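Local coordinates for organic hydroperoxide resistance protein OhrB (PDB 2BJO) that takes part in the resistance of Bacillus subtilis to organic hydroperoxides and belongs to the OsmC/Ohr family of stress proteins, at residues Ala54-Ala59 and Asn113-Phe118. The protein carries 3 engineered substitutions. Sequence-based numbering, arbitrary orientation.
Sequences ACFGGA and NAAHEF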
ATOM      1  N   ALA A  54      -4.323   2.918   7.931  1.00 20.32           N
ATOM      2  CA  ALA A  54      -3.450   3.848   8.605  1.00 20.89           C
ATOM      3  C   ALA A  54      -3.527   5.265   8.021  1.00 23.69           C
ATOM      4  O   ALA A  54      -3.625   6.239   8.771  1.00 19.73           O
ATOM      5  CB  ALA A  54      -2.048   3.327   8.500  1.00 19.43           C
ATOM      6  N   CYS A  55      -3.456   5.359   6.692  1.00 25.42           N
ATOM      7  CA  CYS A  55      -3.604   6.618   5.966  1.00 25.34           C
ATOM      8  C   CYS A  55      -4.945   7.264   6.312  1.00 24.98           C
ATOM      9  O   CYS A  55      -4.996   8.480   6.544  1.00 25.71           O
ATOM     10  CB  CYS A  55      -3.526   6.406   4.441  1.00 24.79           C
ATOM     11  SG  CYS A  55      -3.817   7.828   3.357  1.00 29.99           S
ATOM     12  N   PHE A  56      -6.002   6.456   6.335  1.00 21.03           N
ATOM     13  CA  PHE A  56      -7.329   7.006   6.560  1.00 22.14           C
ATOM     14  C   PHE A  56      -7.528   7.484   8.005  1.00 24.03           C
ATOM     15  O   PHE A  56      -8.122   8.539   8.215  1.00 23.38           O
ATOM     16  CB  PHE A  56      -8.417   6.019   6.155  1.00 21.18           C
ATOM     17  CG  PHE A  56      -9.708   6.673   5.768  1.00 21.65           C
ATOM     18  CD1 PHE A  56     -10.718   6.878   6.687  1.00 20.78           C
ATOM     19  CD2 PHE A  56      -9.903   7.085   4.450  1.00 21.06           C
ATOM     20  CE1 PHE A  56     -11.918   7.482   6.320  1.00 22.33           C
ATOM     21  CE2 PHE A  56     -11.098   7.679   4.063  1.00 22.40           C
ATOM     22  CZ  PHE A  56     -12.105   7.874   4.998  1.00 21.95           C
ATOM     23  N   GLY A  57      -7.049   6.701   8.969  1.00 24.48           N
ATOM     24  CA  GLY A  57      -6.974   7.120  10.359  1.00 24.11           C
ATOM     25  C   GLY A  57      -6.226   8.426  10.604  1.00 24.31           C
ATOM     26  O   GLY A  57      -6.676   9.262  11.402  1.00 20.75           O
ATOM     27  N   GLY A  58      -5.093   8.593   9.922  1.00 23.48           N
ATOM     28  CA  GLY A  58      -4.341   9.841  10.011  1.00 24.70           C
ATOM     29  C   GLY A  58      -5.124  11.017   9.462  1.00 25.10           C
ATOM     30  O   GLY A  58      -5.125  12.112  10.029  1.00 26.17           O
ATOM     31  N   ALA A  59      -5.796  10.773   8.337  1.00 25.85           N
ATOM     32  CA  ALA A  59      -6.597  11.772   7.650  1.00 22.48           C
ATOM     33  C   ALA A  59      -7.815  12.154   8.484  1.00 24.72           C
ATOM     34  O   ALA A  59      -8.161  13.339   8.583  1.00 20.32           O
ATOM     35  CB  ALA A  59      -6.958  11.254   6.293  1.00 22.84           C
ATOM     36  N   ASN A 113     -15.977  11.792   5.016  1.00 24.73           N
ATOM     37  CA  ASN A 113     -15.912  12.345   3.669  1.00 24.96           C
ATOM     38  C   ASN A 113     -14.701  13.259   3.543  1.00 25.34           C
ATOM     39  O   ASN A 113     -13.960  13.127   2.575  1.00 25.63           O
ATOM     40  CB  ASN A 113     -17.180  13.090   3.302  1.00 24.24           C
ATOM     41  CG  ASN A 113     -18.409  12.208   3.294  1.00 26.27           C
ATOM     42  OD1 ASN A 113     -18.327  11.004   3.088  1.00 26.49           O
ATOM     43  ND2 ASN A 113     -19.576  12.814   3.522  1.00 28.10           N
ATOM     44  N   ALA A 114     -14.490  14.155   4.510  1.00 25.35           N
ATOM     45  CA  ALA A 114     -13.331  15.032   4.481  1.00 24.75           C
ATOM     46  C   ALA A 114     -12.005  14.249   4.444  1.00 25.98           C
ATOM     47  O   ALA A 114     -11.083  14.542   3.671  1.00 26.11           O
ATOM     48  CB  ALA A 114     -13.427  16.019   5.644  1.00 25.25           C
ATOM     49  N   ALA A 115     -11.913  13.223   5.281  1.00 24.19           N
ATOM     50  CA  ALA A 115     -10.785  12.311   5.317  1.00 26.46           C
ATOM     51  C   ALA A 115     -10.527  11.656   3.967  1.00 26.54           C
ATOM     52  O   ALA A 115      -9.374  11.499   3.596  1.00 27.83           O
ATOM     53  CB  ALA A 115     -10.973  11.226   6.385  1.00 28.69           C
ATOM     54  N   HIS A 116     -11.576  11.274   3.246  1.00 25.92           N
ATOM     55  CA  HIS A 116     -11.428  10.671   1.930  1.00 24.74           C
ATOM     56  C   HIS A 116     -10.897  11.660   0.907  1.00 25.92           C
ATOM     57  O   HIS A 116     -10.324  11.257  -0.087  1.00 22.57           O
ATOM     58  CB  HIS A 116     -12.769  10.110   1.453  1.00 24.30           C
ATOM     59  CG  HIS A 116     -12.662   9.111   0.347  1.00 24.13           C
ATOM     60  ND1 HIS A 116     -13.503   9.109  -0.748  1.00 24.82           N
ATOM     61  CD2 HIS A 116     -11.812   8.079   0.162  1.00 22.65           C
ATOM     62  CE1 HIS A 116     -13.179   8.117  -1.554  1.00 21.81           C
ATOM     63  NE2 HIS A 116     -12.160   7.472  -1.022  1.00 24.42           N
ATOM     64  N   GLU A 117     -11.100  12.952   1.112  1.00 27.50           N
ATOM     65  CA  GLU A 117     -10.570  13.943   0.186  1.00 29.55           C
ATOM     66  C   GLU A 117      -9.104  14.222   0.547  1.00 27.78           C
ATOM     67  O   GLU A 117      -8.305  14.527  -0.338  1.00 27.30           O
ATOM     68  CB  GLU A 117     -11.521  15.160   0.113  1.00 35.34           C
ATOM     69  CG  GLU A 117     -13.053  14.923  -0.094  1.00 37.89           C
ATOM     70  CD  GLU A 117     -13.579  13.640  -0.797  1.00 42.14           C
ATOM     71  OE1 GLU A 117     -14.558  13.000  -0.309  1.00 43.56           O
ATOM     72  OE2 GLU A 117     -13.060  13.198  -1.850  1.00 43.19           O
ATOM     73  N   PHE A 118      -8.702  14.102   1.813  1.00 28.23           N
ATOM     74  CA  PHE A 118      -7.324  14.349   2.271  1.00 26.94           C
ATOM     75  C   PHE A 118      -6.296  13.207   2.185  1.00 27.14           C
ATOM     76  O   PHE A 118      -5.161  13.459   1.802  1.00 24.91           O
ATOM     77  CB  PHE A 118      -7.431  14.883   3.709  1.00 28.68           C
ATOM     78  CG  PHE A 118      -6.142  15.196   4.403  1.00 28.89           C
ATOM     79  CD1 PHE A 118      -5.742  16.515   4.572  1.00 30.48           C
ATOM     80  CD2 PHE A 118      -5.323  14.187   4.910  1.00 28.49           C
ATOM     81  CE1 PHE A 118      -4.539  16.834   5.227  1.00 29.34           C
ATOM     82  CE2 PHE A 118      -4.141  14.503   5.556  1.00 29.62           C
ATOM     83  CZ  PHE A 118      -3.740  15.816   5.722  1.00 27.20           C
TER
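Ala59 and Ala115 meet CB to CB where two helices of the OsmC/Ohr fold, 44-65 and 105-118, lean together, the CB atoms 4.0 Å apart. The short axes run 8.7 Å from each other at closest approach. Their directions differ by 118°, and the small methyls let the backbones draw close, with 4.8 Å between Ala59 CA and Ala115 CA. Two larger side chains, one from each helix, flank this alanine pair. Phe56 reaches across from helix 44-65: with CG anti to the backbone N (chi1 -154°), its ring reaches the backbone of the partner helix at Ala115 and His116. The Ala115 methyl sits over one face as a CH-pi contact, 4.1 Å from Ala115 CB to the Phe56 ring centroid and 23° off the normal. The methyl is offset toward the rim, nearest CZ and CE1, while the neighbouring Phe56 CE2 lies 3.7 Å from His116 CA, an oblique approach. Leu96 and Val98 of strand 89-99 also touch Phe56, joining the helix pair to the sheet. From helix 105-118, Phe118 reaches toward Ala59; CG anti to N carries its ring alongside Ala59, where CD2 meets the methyl, and the ring also stacks with His62. The Ala59 methyl thus becomes a bump set among Ala115, the Phe118 ring and Cys119. Contact across the pair is apolar packing, but a covalent tie lies right beside it: Cys55 is joined by a disulfide to Cys119, so helix 44-65 is covalently tied to the residue that follows helix 105-118 in this oxidised form. In the hollow between Ala115 and Phe118, Ala59 CB is equally 3.6 Å from the carbonyl O of Ala115 and from Phe118 CD2.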